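Local coordinates for glycoside transferase (Listeria monocytogenes, PDB 6R2M), which is an extracellular protein that probably hydrolyses glycosidic bonds of exopolysaccharide, at residues N34-D39 against V73-K78; S137-V142 against K152-T157; T191-N196 against Q200-S205; T236-K241 against K282-L287. All coordinates share one frame; numbering follows the deposited sequence.

Interaction 1. Residues N34-D39 against V73-K78; sequences NGLIVD and VSHLEK
Asn34 OD1 takes the backbone N-H of Leu36 over 3.1 Å, an Asx turn that sets the loop up against His75. The bond is fairly straight at the hydrogen (162°), but the donor comes from above the carbonyl plane of the Asn34 amide. This turn leads the chain through Gly35, which has positive phi, and lays two carbonyl groups beside the imidazole of His75. On the helix, His75 CG stands anti to the carbonyl carbon (chi1 -71°), turning the ring to the loop. Gly35 O sits over one face of the ring, offset toward its rim, 3.7 Å from His75 CD2. Asn34 O approaches obliquely, 3.8 Å from His75 CE1. With no side chain on Gly35 in the way, His75 CE1 comes within 4.0 Å of Gly35 CA. At the root of the side chain, Leu36 CD2 rests on His75 CB at 4.0 Å. Leu36 also packs against Ala91 and Asn79, so the loop is seated on helix 66-79, with Ile53 of helix 50-62 on the same histidine. No hydrogen bond crosses between the segments. What holds them is van der Waals contact, and the two carbonyl oxygens so near the imidazole would probably favour a more positive ring.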
loop_
_atom_site.group_PDB
_atom_site.type_symbol
_atom_site.label_atom_id
_atom_site.label_comp_id
_atom_site.label_asym_id
_atom_site.label_seq_id
_atom_site.Cartn_x
_atom_site.Cartn_y
_atom_site.Cartn_z
ATOM N N ASN A 34 20.654 -0.803 12.464
ATOM C CA ASN A 34 21.044 -1.582 11.296
ATOM C C ASN A 34 20.556 -0.982 9.985
ATOM O O ASN A 34 20.779 -1.585 8.928
ATOM C CB ASN A 34 20.543 -3.020 11.425
ATOM C CG ASN A 34 19.043 -3.111 11.615
ATOM O OD1 ASN A 34 18.313 -2.116 11.548
ATOM N ND2 ASN A 34 18.570 -4.322 11.865
ATOM N N GLY A 35 19.907 0.179 10.020
ATOM C CA GLY A 35 19.470 0.826 8.806
ATOM C C GLY A 35 18.077 0.466 8.362
ATOM O O GLY A 35 17.626 0.968 7.322
ATOM N N LEU A 36 17.369 -0.380 9.100
ATOM C CA LEU A 36 16.036 -0.762 8.658
ATOM C C LEU A 36 15.010 0.234 9.171
ATOM O O LEU A 36 15.192 0.855 10.224
ATOM C CB LEU A 36 15.683 -2.178 9.121
ATOM C CG LEU A 36 16.640 -3.248 8.582
ATOM C CD1 LEU A 36 16.081 -4.648 8.780
ATOM C CD2 LEU A 36 16.936 -2.998 7.113
ATOM N N ILE A 37 13.934 0.391 8.396
ATOM C CA ILE A 37 12.848 1.311 8.733
ATOM C C ILE A 37 11.875 0.617 9.677
ATOM O O ILE A 37 11.371 -0.473 9.376
ATOM C CB ILE A 37 12.141 1.795 7.453
ATOM C CG1 ILE A 37 13.156 2.283 6.409
ATOM C CG2 ILE A 37 11.085 2.871 7.776
ATOM C CD1 ILE A 37 14.073 3.369 6.892
ATOM N N VAL A 38 11.589 1.263 10.824
ATOM C CA VAL A 38 10.748 0.701 11.875
ATOM C C VAL A 38 9.350 1.314 11.812
ATOM O O VAL A 38 9.141 2.399 11.258
ATOM C CB VAL A 38 11.406 0.921 13.256
ATOM C CG1 VAL A 38 11.240 2.365 13.691
ATOM C CG2 VAL A 38 10.832 -0.049 14.286
ATOM N N ASP A 39 8.372 0.610 12.396
ATOM C CA ASP A 39 6.991 1.079 12.339
ATOM C C ASP A 39 6.735 2.243 13.292
ATOM O O ASP A 39 5.998 3.170 12.945
ATOM C CB ASP A 39 6.001 -0.077 12.584
ATOM C CG ASP A 39 6.262 -0.869 13.875
ATOM O OD1 ASP A 39 7.347 -0.779 14.480
ATOM O OD2 ASP A 39 5.342 -1.625 14.265
ATOM N N VAL A 73 17.440 -0.351 -1.773
ATOM C CA VAL A 73 17.515 -1.624 -2.502
ATOM C C VAL A 73 18.551 -2.535 -1.853
ATOM O O VAL A 73 18.345 -3.751 -1.745
ATOM C CB VAL A 73 17.823 -1.400 -3.998
ATOM C CG1 VAL A 73 18.046 -2.732 -4.720
ATOM C CG2 VAL A 73 16.698 -0.655 -4.662
ATOM N N SER A 74 19.665 -1.960 -1.390
ATOM C CA SER A 74 20.693 -2.753 -0.718
ATOM C C SER A 74 20.173 -3.351 0.579
ATOM O O SER A 74 20.424 -4.527 0.865
ATOM C CB SER A 74 21.932 -1.900 -0.456
ATOM O OG SER A 74 22.653 -1.702 -1.659
ATOM N N HIS A 75 19.456 -2.557 1.382
ATOM C CA HIS A 75 18.867 -3.104 2.605
ATOM C C HIS A 75 17.838 -4.171 2.281
ATOM O O HIS A 75 17.715 -5.174 2.996
ATOM C CB HIS A 75 18.211 -1.998 3.441
ATOM C CG HIS A 75 19.182 -1.067 4.093
ATOM N ND1 HIS A 75 20.220 -1.503 4.886
ATOM C CD2 HIS A 75 19.267 0.285 4.073
ATOM C CE1 HIS A 75 20.911 -0.460 5.317
ATOM N NE2 HIS A 75 20.353 0.637 4.837
ATOM N N LEU A 76 17.062 -3.956 1.222
ATOM C CA LEU A 76 16.107 -4.966 0.786
ATOM C C LEU A 76 16.809 -6.277 0.446
ATOM O O LEU A 76 16.380 -7.355 0.875
ATOM C CB LEU A 76 15.321 -4.437 -0.414
ATOM C CG LEU A 76 14.136 -5.273 -0.874
ATOM C CD1 LEU A 76 13.007 -5.169 0.150
ATOM C CD2 LEU A 76 13.685 -4.798 -2.259
ATOM N N GLU A 77 17.904 -6.197 -0.308
ATOM C CA GLU A 77 18.597 -7.406 -0.740
ATOM C C GLU A 77 19.222 -8.132 0.433
ATOM O O GLU A 77 19.225 -9.365 0.470
ATOM C CB GLU A 77 19.659 -7.063 -1.780
ATOM C CG GLU A 77 19.066 -6.627 -3.094
ATOM C CD GLU A 77 20.088 -6.028 -4.024
ATOM O OE1 GLU A 77 21.113 -5.517 -3.526
ATOM O OE2 GLU A 77 19.859 -6.055 -5.251
ATOM N N LYS A 78 19.749 -7.389 1.405
ATOM C CA LYS A 78 20.479 -8.034 2.485
ATOM C C LYS A 78 19.586 -8.520 3.614
ATOM O O LYS A 78 19.996 -9.420 4.355
ATOM C CB LYS A 78 21.541 -7.082 3.033
ATOM C CG LYS A 78 22.515 -6.630 1.957
ATOM C CD LYS A 78 23.927 -6.470 2.494
ATOM C CE LYS A 78 24.693 -5.409 1.727
ATOM N NZ LYS A 78 24.581 -4.095 2.402
#

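Interaction 2. Residues S137-V142 against K152-T157; sequences SAEQGV and KKKADT
Two beta hairpins follow one another here, and Lys154 of the second lays its side chain against Ala138 and Glu139 of the first. The first is a tight hairpin with a type I' turn from Glu139 to Val142, closed by a reciprocal backbone pair: Glu139 N to Val142 O and Val142 N to Glu139 O. Gln140 and Gly141 occupy its corner, both with positive phi. The second hairpin carries a G1 bulge, where Lys152 and Lys153 together face Asp148. From the strand just after that bulge, the Lys154 chain crosses over the backbone carbonyl of Ala138. Lys154 CE lies 3.1 Å from Ala138 O, and Lys154 NZ passes that oxygen at 3.8 Å. Bends at chi2 and chi4 (142° and 22°) carry the ammonium past this carbonyl to Tyr136 O, its hydrogen-bond partner at the end of helix 120-136, where the helix dipole would probably favour a positive charge. Glu139 reaches in at about a right angle, its OE1 3.9 Å from Lys154 CD. Its carboxylate does not pair with the lysine: Glu139 OE1 and Lys154 NZ stay 5.7 Å apart, opposite charges that could attract only at long range. A type I' turn is typical of tight two-residue beta hairpins, and a G1 bulge is a common feature of hairpins too.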
loop_
_atom_site.group_PDB
_atom_site.type_symbol
_atom_site.label_atom_id
_atom_site.label_comp_id
_atom_site.label_asym_id
_atom_site.label_seq_id
_atom_site.Cartn_x
_atom_site.Cartn_y
_atom_site.Cartn_z
ATOM N N SER A 137 2.516 -17.575 -4.880
ATOM C CA SER A 137 1.493 -17.036 -3.986
ATOM C C SER A 137 0.128 -16.975 -4.684
ATOM O O SER A 137 -0.536 -15.946 -4.781
ATOM C CB SER A 137 1.936 -15.678 -3.456
ATOM O OG SER A 137 1.195 -15.381 -2.286
ATOM N N ALA A 138 -0.306 -18.137 -5.164
ATOM C CA ALA A 138 -1.494 -18.219 -6.004
ATOM C C ALA A 138 -2.005 -19.647 -5.980
ATOM O O ALA A 138 -1.236 -20.590 -5.806
ATOM C CB ALA A 138 -1.198 -17.808 -7.448
ATOM N N GLU A 139 -3.311 -19.792 -6.169
ATOM C CA GLU A 139 -3.956 -21.095 -6.270
ATOM C C GLU A 139 -4.673 -21.120 -7.610
ATOM O O GLU A 139 -5.632 -20.367 -7.819
ATOM C CB GLU A 139 -4.908 -21.330 -5.099
ATOM C CG GLU A 139 -5.744 -22.601 -5.217
ATOM C CD GLU A 139 -4.902 -23.865 -5.301
ATOM O OE1 GLU A 139 -3.762 -23.864 -4.798
ATOM O OE2 GLU A 139 -5.388 -24.868 -5.869
ATOM N N GLN A 140 -4.161 -21.946 -8.528
ATOM C CA GLN A 140 -4.708 -22.088 -9.880
ATOM C C GLN A 140 -4.758 -20.752 -10.619
ATOM O O GLN A 140 -5.710 -20.460 -11.349
ATOM C CB GLN A 140 -6.087 -22.746 -9.845
ATOM C CG GLN A 140 -6.021 -24.228 -9.514
ATOM C CD GLN A 140 -5.660 -25.080 -10.714
ATOM O OE1 GLN A 140 -4.597 -24.911 -11.316
ATOM N NE2 GLN A 140 -6.553 -25.997 -11.076
ATOM N N GLY A 141 -3.720 -19.938 -10.432
ATOM C CA GLY A 141 -3.595 -18.671 -11.115
ATOM C C GLY A 141 -4.251 -17.493 -10.424
ATOM O O GLY A 141 -4.110 -16.361 -10.911
ATOM N N VAL A 142 -4.962 -17.719 -9.326
ATOM C CA VAL A 142 -5.654 -16.668 -8.583
ATOM C C VAL A 142 -4.821 -16.337 -7.343
ATOM O O VAL A 142 -4.523 -17.249 -6.566
ATOM C CB VAL A 142 -7.069 -17.107 -8.171
ATOM C CG1 VAL A 142 -7.820 -15.971 -7.484
ATOM C CG2 VAL A 142 -7.826 -17.651 -9.394
ATOM N N LYS A 152 6.466 -24.525 2.604
ATOM C CA LYS A 152 6.007 -24.790 1.238
ATOM C C LYS A 152 4.493 -24.993 1.215
ATOM O O LYS A 152 3.966 -25.991 0.709
ATOM C CB LYS A 152 6.770 -25.965 0.624
ATOM C CG LYS A 152 8.275 -25.747 0.736
ATOM C CD LYS A 152 9.092 -26.590 -0.225
ATOM C CE LYS A 152 10.523 -26.077 -0.295
ATOM N NZ LYS A 152 11.162 -26.006 1.054
ATOM N N LYS A 153 3.787 -24.010 1.774
ATOM C CA LYS A 153 2.335 -24.016 1.837
ATOM C C LYS A 153 1.829 -22.641 1.444
ATOM O O LYS A 153 2.405 -21.627 1.848
ATOM C CB LYS A 153 1.831 -24.381 3.237
ATOM C CG LYS A 153 2.533 -25.575 3.862
ATOM C CD LYS A 153 1.751 -26.874 3.681
ATOM C CE LYS A 153 2.656 -28.101 3.867
ATOM N NZ LYS A 153 3.751 -27.877 4.865
ATOM N N LYS A 154 0.756 -22.612 0.662
ATOM C CA LYS A 154 0.115 -21.368 0.256
ATOM C C LYS A 154 -0.973 -20.974 1.254
ATOM O O LYS A 154 -1.577 -21.822 1.916
ATOM C CB LYS A 154 -0.502 -21.511 -1.140
ATOM C CG LYS A 154 0.449 -22.017 -2.235
ATOM C CD LYS A 154 -0.278 -22.958 -3.199
ATOM C CE LYS A 154 0.346 -22.971 -4.590
ATOM N NZ LYS A 154 1.757 -22.510 -4.596
ATOM N N ALA A 155 -1.226 -19.670 1.351
ATOM C CA ALA A 155 -2.376 -19.196 2.110
ATOM C C ALA A 155 -3.673 -19.692 1.475
ATOM O O ALA A 155 -3.755 -19.914 0.264
ATOM C CB ALA A 155 -2.389 -17.666 2.176
ATOM N N ASP A 156 -4.706 -19.858 2.300
ATOM C CA ASP A 156 -6.010 -20.240 1.776
ATOM C C ASP A 156 -6.988 -19.072 1.772
ATOM O O ASP A 156 -8.192 -19.279 1.604
ATOM C CB ASP A 156 -6.592 -21.424 2.552
ATOM C CG ASP A 156 -6.637 -21.189 4.046
ATOM O OD1 ASP A 156 -6.630 -20.018 4.492
ATOM O OD2 ASP A 156 -6.693 -22.192 4.792
ATOM N N THR A 157 -6.494 -17.848 1.953
ATOM C CA THR A 157 -7.325 -16.659 1.886
ATOM C C THR A 157 -6.742 -15.701 0.863
ATOM O O THR A 157 -5.525 -15.667 0.647
ATOM C CB THR A 157 -7.418 -15.917 3.240
ATOM O OG1 THR A 157 -6.105 -15.570 3.703
ATOM C CG2 THR A 157 -8.079 -16.781 4.282
#

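Interaction 3. Residues T191-N196 against Q200-S205; sequences TEVFQN and QYADPS
Val193 and Gln200 form an antiparallel hydrogen-bonded pair, with Val193 N to Gln200 O at 3.0 Å and Gln200 N to Val193 O at 2.8 Å. Their side chains share one face, and the Gln200 chain, bent at chi2 (-114°), folds over Val193 so that its NE2 comes 3.3 Å from Val193 CG1. The same amide nitrogen donates to Gln195 OE1 over 2.7 Å, on a carbonyl lone pair and almost within the Gln200 amide plane; the two amides are nearly coplanar. Glu192 and Val193 both face Gln200, a classic beta bulge in the hairpin of strands 193-195 and 198-200, in which strand 193-195 also pairs with strand 158-159. Beyond the bulge the chains remain joined through Glu192: its OE1 accepts from Ala202 N at 2.8 Å, met from above the carboxylate plane, and also lies at the edge of the Tyr201 ring. Water 1 extends this link, donating to Glu192 OE2 and accepting from Asp203 N. Thr191 sets CG2 over the centre of the Tyr201 ring in a CH-pi contact, 3.7 Å from the centroid and 12° off the normal. Arg250 adds a cation-pi interaction with Tyr201, and its NH1 donates to Asp203 O.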
loop_
_atom_site.group_PDB
_atom_site.type_symbol
_atom_site.label_atom_id
_atom_site.label_comp_id
_atom_site.label_asym_id
_atom_site.label_seq_id
_atom_site.Cartn_x
_atom_site.Cartn_y
_atom_site.Cartn_z
ATOM N N THR A 191 -17.033 -7.035 1.442
ATOM C CA THR A 191 -16.522 -8.264 2.040
ATOM C C THR A 191 -15.040 -8.365 1.726
ATOM O O THR A 191 -14.663 -8.422 0.551
ATOM C CB THR A 191 -17.233 -9.483 1.464
ATOM O OG1 THR A 191 -17.236 -9.374 0.039
ATOM C CG2 THR A 191 -18.649 -9.587 1.974
ATOM N N GLU A 192 -14.203 -8.400 2.755
ATOM C CA GLU A 192 -12.773 -8.251 2.524
ATOM C C GLU A 192 -12.083 -9.535 2.101
ATOM O O GLU A 192 -10.973 -9.464 1.559
ATOM C CB GLU A 192 -12.082 -7.741 3.790
ATOM C CG GLU A 192 -12.594 -6.390 4.258
ATOM C CD GLU A 192 -13.643 -6.495 5.355
ATOM O OE1 GLU A 192 -14.352 -7.522 5.421
ATOM O OE2 GLU A 192 -13.750 -5.546 6.169
ATOM N N VAL A 193 -12.680 -10.695 2.347
ATOM C CA VAL A 193 -11.965 -11.962 2.247
ATOM C C VAL A 193 -12.612 -12.844 1.187
ATOM O O VAL A 193 -13.831 -13.048 1.188
ATOM C CB VAL A 193 -11.929 -12.695 3.600
ATOM C CG1 VAL A 193 -11.155 -13.997 3.466
ATOM C CG2 VAL A 193 -11.286 -11.826 4.667
ATOM N N PHE A 194 -11.782 -13.399 0.313
ATOM C CA PHE A 194 -12.208 -14.353 -0.701
ATOM C C PHE A 194 -11.581 -15.692 -0.337
ATOM O O PHE A 194 -10.359 -15.789 -0.195
ATOM C CB PHE A 194 -11.786 -13.855 -2.089
ATOM C CG PHE A 194 -12.194 -14.754 -3.224
ATOM C CD1 PHE A 194 -13.477 -14.700 -3.743
ATOM C CD2 PHE A 194 -11.274 -15.621 -3.794
ATOM C CE1 PHE A 194 -13.847 -15.517 -4.800
ATOM C CE2 PHE A 194 -11.639 -16.442 -4.850
ATOM C CZ PHE A 194 -12.929 -16.390 -5.348
ATOM N N GLN A 195 -12.417 -16.696 -0.089
ATOM C CA GLN A 195 -11.919 -17.994 0.352
ATOM C C GLN A 195 -12.885 -19.054 -0.145
ATOM O O GLN A 195 -14.102 -18.896 -0.005
ATOM C CB GLN A 195 -11.777 -18.072 1.876
ATOM C CG GLN A 195 -11.294 -19.442 2.382
ATOM C CD GLN A 195 -11.075 -19.473 3.881
ATOM O OE1 GLN A 195 -11.544 -18.598 4.603
ATOM N NE2 GLN A 195 -10.354 -20.487 4.359
ATOM N N ASN A 196 -12.337 -20.118 -0.728
ATOM C CA ASN A 196 -13.150 -21.209 -1.257
ATOM C C ASN A 196 -14.220 -20.682 -2.214
ATOM O O ASN A 196 -15.388 -21.079 -2.162
ATOM C CB ASN A 196 -13.771 -22.010 -0.113
ATOM C CG ASN A 196 -14.164 -23.407 -0.529
ATOM O OD1 ASN A 196 -15.345 -23.718 -0.660
ATOM N ND2 ASN A 196 -13.169 -24.259 -0.745
ATOM N N GLN A 200 -16.393 -13.360 2.393
ATOM C CA GLN A 200 -16.733 -13.222 3.798
ATOM C C GLN A 200 -16.127 -11.928 4.322
ATOM O O GLN A 200 -15.208 -11.362 3.725
ATOM C CB GLN A 200 -16.221 -14.418 4.615
ATOM C CG GLN A 200 -14.698 -14.508 4.663
ATOM C CD GLN A 200 -14.111 -15.728 3.961
ATOM O OE1 GLN A 200 -14.462 -16.040 2.820
ATOM N NE2 GLN A 200 -13.168 -16.393 4.629
ATOM N N TYR A 201 -16.671 -11.449 5.438
ATOM C CA TYR A 201 -16.101 -10.282 6.093
ATOM C C TYR A 201 -14.920 -10.691 6.966
ATOM O O TYR A 201 -14.836 -11.813 7.471
ATOM C CB TYR A 201 -17.152 -9.535 6.928
ATOM C CG TYR A 201 -18.205 -8.792 6.100
ATOM C CD1 TYR A 201 -17.917 -7.570 5.491
ATOM C CD2 TYR A 201 -19.480 -9.322 5.929
ATOM C CE1 TYR A 201 -18.875 -6.902 4.727
ATOM C CE2 TYR A 201 -20.439 -8.660 5.189
ATOM C CZ TYR A 201 -20.137 -7.444 4.598
ATOM O OH TYR A 201 -21.096 -6.788 3.852
ATOM N N ALA A 202 -13.992 -9.752 7.136
ATOM C CA ALA A 202 -12.777 -10.035 7.883
ATOM C C ALA A 202 -13.055 -10.174 9.373
ATOM O O ALA A 202 -12.352 -10.918 10.071
ATOM C CB ALA A 202 -11.752 -8.929 7.638
ATOM N N ASP A 203 -14.065 -9.476 9.871
ATOM C CA ASP A 203 -14.373 -9.406 11.292
ATOM C C ASP A 203 -15.877 -9.466 11.455
ATOM O O ASP A 203 -16.617 -8.981 10.591
ATOM C CB ASP A 203 -13.810 -8.110 11.904
ATOM C CG ASP A 203 -14.030 -8.025 13.397
ATOM O OD1 ASP A 203 -13.230 -8.619 14.144
ATOM O OD2 ASP A 203 -15.000 -7.363 13.815
ATOM N N PRO A 204 -16.381 -10.079 12.529
ATOM C CA PRO A 204 -17.837 -10.209 12.666
ATOM C C PRO A 204 -18.569 -8.887 12.844
ATOM O O PRO A 204 -19.772 -8.836 12.572
ATOM C CB PRO A 204 -18.013 -11.119 13.895
ATOM C CG PRO A 204 -16.653 -11.358 14.446
ATOM C CD PRO A 204 -15.651 -11.022 13.391
ATOM N N SER A 205 -17.904 -7.813 13.270
ATOM C CA SER A 205 -18.659 -6.590 13.536
ATOM C C SER A 205 -18.008 -5.299 13.063
ATOM O O SER A 205 -18.713 -4.289 12.981
ATOM C CB SER A 205 -18.947 -6.462 15.035
ATOM O OG SER A 205 -17.748 -6.548 15.776
HETATM O O HOH W 1 -15.023 -6.880 8.389
#

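Interaction 4. Residues T236-K241 against K282-L287; sequences TELASK and KITKEL
Leu238 is the residue of helix 236-241 that reaches helix 282-287, meeting Ile283, Thr284 and Leu287. Two residues ahead of it, Thr236 offers its carbonyl to the last turn: Thr236 O is gripped by Ser240 N at 2.9 Å and by Ser240 OG at 2.7 Å, the two coming from opposite faces of the carbonyl plane. Glu237 comes next, its OE1 using the syn lone pair toward Lys241 and also bonding to Tyr248 OH. Then Leu238, with CG beside the backbone N (chi1 -85°) and an extended chi2 (178°), presents two methyls that divide the work. CD1 meets Thr284 CG2 at 3.8 Å, the side chains crossing at about a right angle. CD2 faces Ile283 and Leu287 together, 4.1 Å from Ile283 CG2 and 4.0 Å from Leu287 CD1, with Leu238 running counter to both. Here the helical body of the protein, a ring of helices consistent with an alpha/alpha barrel, brings segments of helices 228-241 and 278-290 together at 68°, their axes 12.0 Å apart, so that one leucine spans the gap. Phe272 of helix 262-274 packs on both Leu238 and Thr284, while Thr284 OG1 is hydrogen-bonded to Thr269 of that helix. Past Leu238, Ser240 turns back to Thr236, and Lys241 ends the segment with a salt bridge, NZ to Glu237 OE1 at 2.9 Å, that ties together successive turns.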
loop_
_atom_site.group_PDB
_atom_site.type_symbol
_atom_site.label_atom_id
_atom_site.label_comp_id
_atom_site.label_asym_id
_atom_site.label_seq_id
_atom_site.Cartn_x
_atom_site.Cartn_y
_atom_site.Cartn_z
ATOM N N THR A 236 -21.939 10.368 1.852
ATOM C CA THR A 236 -22.872 10.783 2.895
ATOM C C THR A 236 -22.166 11.020 4.229
ATOM O O THR A 236 -22.584 11.891 5.001
ATOM C CB THR A 236 -23.999 9.759 3.053
ATOM O OG1 THR A 236 -23.466 8.494 3.483
ATOM C CG2 THR A 236 -24.747 9.576 1.739
ATOM N N GLU A 237 -21.089 10.282 4.512
ATOM C CA GLU A 237 -20.284 10.577 5.696
ATOM C C GLU A 237 -19.653 11.961 5.588
ATOM O O GLU A 237 -19.731 12.768 6.523
ATOM C CB GLU A 237 -19.198 9.511 5.885
ATOM C CG GLU A 237 -19.687 8.208 6.486
ATOM C CD GLU A 237 -20.254 8.394 7.884
ATOM O OE1 GLU A 237 -19.477 8.433 8.872
ATOM O OE2 GLU A 237 -21.493 8.515 7.986
ATOM N N LEU A 238 -19.033 12.262 4.442
ATOM C CA LEU A 238 -18.408 13.575 4.278
ATOM C C LEU A 238 -19.438 14.696 4.358
ATOM O O LEU A 238 -19.203 15.728 5.002
ATOM C CB LEU A 238 -17.665 13.628 2.949
ATOM C CG LEU A 238 -16.251 13.062 2.974
ATOM C CD1 LEU A 238 -15.667 13.135 1.571
ATOM C CD2 LEU A 238 -15.368 13.810 3.979
ATOM N N ALA A 239 -20.592 14.508 3.717
ATOM C CA ALA A 239 -21.614 15.551 3.716
ATOM C C ALA A 239 -22.206 15.764 5.101
ATOM O O ALA A 239 -22.493 16.906 5.488
ATOM C CB ALA A 239 -22.716 15.197 2.719
ATOM N N SER A 240 -22.409 14.692 5.863
ATOM C CA SER A 240 -23.099 14.838 7.139
ATOM C C SER A 240 -22.154 15.136 8.293
ATOM O O SER A 240 -22.539 15.849 9.226
ATOM C CB SER A 240 -23.920 13.580 7.458
ATOM O OG SER A 240 -23.092 12.439 7.628
ATOM N N LYS A 241 -20.921 14.633 8.240
ATOM C CA LYS A 241 -19.987 14.767 9.344
ATOM C C LYS A 241 -18.745 15.569 9.002
ATOM O O LYS A 241 -18.038 15.996 9.924
ATOM C CB LYS A 241 -19.559 13.382 9.851
ATOM C CG LYS A 241 -20.741 12.536 10.335
ATOM C CD LYS A 241 -20.389 11.071 10.452
ATOM C CE LYS A 241 -21.639 10.228 10.698
ATOM N NZ LYS A 241 -21.300 8.835 11.114
ATOM N N LYS A 282 -10.635 17.728 -2.766
ATOM C CA LYS A 282 -10.176 18.914 -2.041
ATOM C C LYS A 282 -10.498 18.809 -0.554
ATOM O O LYS A 282 -9.665 19.150 0.300
ATOM C CB LYS A 282 -10.832 20.167 -2.623
ATOM C CG LYS A 282 -10.355 20.571 -4.002
ATOM C CD LYS A 282 -11.037 21.865 -4.453
ATOM C CE LYS A 282 -11.821 21.656 -5.744
ATOM N NZ LYS A 282 -11.164 22.290 -6.927
ATOM N N ILE A 283 -11.712 18.359 -0.233
ATOM C CA ILE A 283 -12.127 18.217 1.162
ATOM C C ILE A 283 -11.231 17.234 1.900
ATOM O O ILE A 283 -10.808 17.492 3.030
ATOM C CB ILE A 283 -13.607 17.802 1.230
ATOM C CG1 ILE A 283 -14.471 18.966 0.721
ATOM C CG2 ILE A 283 -13.985 17.419 2.655
ATOM C CD1 ILE A 283 -15.924 18.593 0.483
ATOM N N THR A 284 -10.914 16.100 1.278
ATOM C CA THR A 284 -10.123 15.117 2.000
ATOM C C THR A 284 -8.638 15.453 1.987
ATOM O O THR A 284 -7.911 15.001 2.876
ATOM C CB THR A 284 -10.362 13.710 1.445
ATOM O OG1 THR A 284 -9.976 13.640 0.064
ATOM C CG2 THR A 284 -11.851 13.337 1.563
ATOM N N LYS A 285 -8.165 16.223 1.001
ATOM C CA LYS A 285 -6.806 16.739 1.085
ATOM C C LYS A 285 -6.645 17.635 2.310
ATOM O O LYS A 285 -5.650 17.534 3.035
ATOM C CB LYS A 285 -6.438 17.495 -0.192
ATOM C CG LYS A 285 -4.995 17.999 -0.182
ATOM C CD LYS A 285 -4.541 18.402 -1.571
ATOM C CE LYS A 285 -3.021 18.532 -1.653
ATOM N NZ LYS A 285 -2.528 19.817 -1.090
ATOM N N GLU A 286 -7.624 18.507 2.564
ATOM C CA GLU A 286 -7.538 19.364 3.745
ATOM C C GLU A 286 -7.616 18.545 5.028
ATOM O O GLU A 286 -6.954 18.881 6.018
ATOM C CB GLU A 286 -8.635 20.423 3.717
ATOM C CG GLU A 286 -8.518 21.402 2.561
ATOM C CD GLU A 286 -9.481 22.566 2.691
ATOM O OE1 GLU A 286 -9.874 22.886 3.831
ATOM O OE2 GLU A 286 -9.849 23.158 1.652
ATOM N N LEU A 287 -8.403 17.462 5.029
ATOM C CA LEU A 287 -8.459 16.593 6.198
ATOM C C LEU A 287 -7.134 15.870 6.406
ATOM O O LEU A 287 -6.707 15.661 7.549
ATOM C CB LEU A 287 -9.617 15.601 6.051
ATOM C CG LEU A 287 -10.999 16.233 6.305
ATOM C CD1 LEU A 287 -12.137 15.357 5.773
ATOM C CD2 LEU A 287 -11.196 16.467 7.805
#

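Along the chain the four contacts come strictly in series, none crossing or enclosing another. Interaction 1 closes a loop of 33 residues that includes helix 50-62 and seats an early loop on helix 66-79. Interaction 2 spans nine residues and joins successive hairpins beyond helix 120-136. Interaction 3 closes the shortest loop, three residues, at a hairpin of the three-stranded sheet. Interaction 4 spans 40 residues, helix 262-274 among them, and links two helices on the side of the chain's centre opposite interactions 1 and 2. Of all the pairs, interactions 2 and 3 alone touch: Asp156 O lies 3.2 Å from Gln195 CG, where the chain enters strand 158-159 beside strand 193-195.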